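CRS2 (Zea mays, PDB 1RYB) facilitates the splicing of group IIB introns in chloroplasts, in complexes with CAF1 or CAF2, and has a peptidyl-tRNA hydrolase fold without that enzyme's activity. Local coordinates at residues L19-G24 with E86-L91. Numbering follows the deposited sequence.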
# COMPACT_ATOMS: atom_id res chain seq x y z
N LEU A 19 -2.01 6.06 9.18
CA LEU A 19 -2.98 5.29 8.43
C LEU A 19 -2.16 4.59 7.39
O LEU A 19 -1.55 5.24 6.59
CB LEU A 19 -4.05 6.22 7.84
CG LEU A 19 -5.22 5.53 7.09
CD1 LEU A 19 -6.17 6.69 6.66
CD2 LEU A 19 -4.67 4.92 5.79
N ILE A 20 -2.10 3.26 7.45
CA ILE A 20 -1.30 2.49 6.57
C ILE A 20 -2.23 1.81 5.60
O ILE A 20 -2.98 0.84 5.98
CB ILE A 20 -0.46 1.46 7.41
CG1 ILE A 20 0.53 2.22 8.38
CG2 ILE A 20 0.34 0.54 6.44
CD1 ILE A 20 1.14 1.32 9.39
N ALA A 21 -2.20 2.27 4.34
CA ALA A 21 -3.18 1.73 3.36
C ALA A 21 -2.52 1.00 2.23
O ALA A 21 -1.59 1.50 1.66
CB ALA A 21 -4.02 2.91 2.79
N GLY A 22 -2.99 -0.22 1.95
CA GLY A 22 -2.46 -1.02 0.84
C GLY A 22 -3.58 -1.04 -0.23
O GLY A 22 -4.79 -1.23 0.11
N LEU A 23 -3.18 -0.73 -1.51
CA LEU A 23 -4.09 -0.66 -2.65
C LEU A 23 -4.35 -2.01 -3.30
O LEU A 23 -3.47 -2.91 -3.36
CB LEU A 23 -3.56 0.33 -3.67
CG LEU A 23 -3.36 1.70 -3.02
CD1 LEU A 23 -3.11 2.72 -4.11
CD2 LEU A 23 -4.65 2.12 -2.28
N GLY A 24 -5.52 -2.14 -3.86
CA GLY A 24 -5.93 -3.41 -4.55
C GLY A 24 -7.37 -3.33 -4.97
O GLY A 24 -8.06 -2.29 -4.71
N GLU A 86 -11.59 7.58 -2.42
CA GLU A 86 -12.91 7.69 -1.85
C GLU A 86 -12.98 7.03 -0.51
O GLU A 86 -13.79 7.42 0.30
CB GLU A 86 -14.02 7.09 -2.78
CG GLU A 86 -14.13 7.99 -4.03
CD GLU A 86 -15.24 7.62 -4.97
OE1 GLU A 86 -15.26 8.04 -6.08
OE2 GLU A 86 -16.04 6.68 -4.55
N ALA A 87 -12.18 5.95 -0.32
CA ALA A 87 -12.13 5.25 0.95
C ALA A 87 -11.14 5.94 1.93
O ALA A 87 -11.44 6.18 3.11
CB ALA A 87 -11.64 3.83 0.73
N ILE A 88 -9.90 6.27 1.44
CA ILE A 88 -8.86 6.77 2.29
C ILE A 88 -9.08 8.19 2.80
O ILE A 88 -8.78 8.50 3.96
CB ILE A 88 -7.52 6.57 1.62
CG1 ILE A 88 -7.22 5.05 1.57
CG2 ILE A 88 -6.43 7.33 2.38
CD1 ILE A 88 -6.30 4.70 0.39
N GLY A 89 -9.55 9.10 1.94
CA GLY A 89 -9.74 10.48 2.42
C GLY A 89 -10.59 10.56 3.65
O GLY A 89 -10.22 11.18 4.62
N PRO A 90 -11.80 9.97 3.60
CA PRO A 90 -12.68 10.03 4.73
C PRO A 90 -12.12 9.41 5.97
O PRO A 90 -12.44 9.85 7.08
CB PRO A 90 -14.04 9.46 4.31
CG PRO A 90 -14.06 9.72 2.81
CD PRO A 90 -12.60 9.62 2.39
N LEU A 91 -11.35 8.35 5.81
CA LEU A 91 -10.75 7.73 6.99
C LEU A 91 -9.70 8.68 7.67
O LEU A 91 -9.57 8.75 8.90
CB LEU A 91 -10.05 6.39 6.59
CG LEU A 91 -11.06 5.25 6.35
CD1 LEU A 91 -10.39 3.97 5.69
CD2 LEU A 91 -11.85 4.94 7.68
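Strand 19-22, which carries Leu19 and Ala21, runs almost exactly antiparallel to helix 86-91, which presents Ile88 and Leu91; the angle is 176° and the axes come within 10.5 Å. Ala21 lies across from Ile88, with CA atoms 7.7 Å apart, and Leu19 across from Leu91.

Ile88 is shared by three residues of segment 19-24. Its CD1 sits 3.8 Å from Ala21 CB, and its CG1 also packs on that methyl. The same CD1 reaches Leu23 CD2 at 4.1 Å, where the two side chains cross at about a right angle. The other branch of Ile88, CG2, faces Leu19 CD1 at 4.3 Å. Chi1 of -68° puts CG1 anti to the carbonyl carbon, with CD1 beyond it at Ala21 and Leu23, and CG2 anti to the backbone N, at Leu19.

Leu19 is extended, with CG opposite the backbone N (chi1 -176°). This carries CD1 to the helix, 3.9 Å from Leu91 CB. It meets the base of that side chain, and the two leucines cross roughly at right angles. Ala21 is short, and Ile88 spans the distance to it.

The strand lies inside the mixed sheet, bonded through its backbone to strands 70-77 and 102-108. The helix packs over one face of that sheet: Leu91 also touches Val75, and Ile88 touches Leu104. Leu23 follows the strand, and its side chain is near Asp107 and His35, which correspond by similarity to catalytic positions of peptidyl-tRNA hydrolases.

All five touching residues are buried, and their side chains meet through carbon atoms alone. This helix-on-sheet packing of the alpha/beta peptidyl-tRNA hydrolase fold, close to the region matching the hydrolase active site by similarity, therefore probably rests on shape fit and exclusion of water, not polar bonds between the segments.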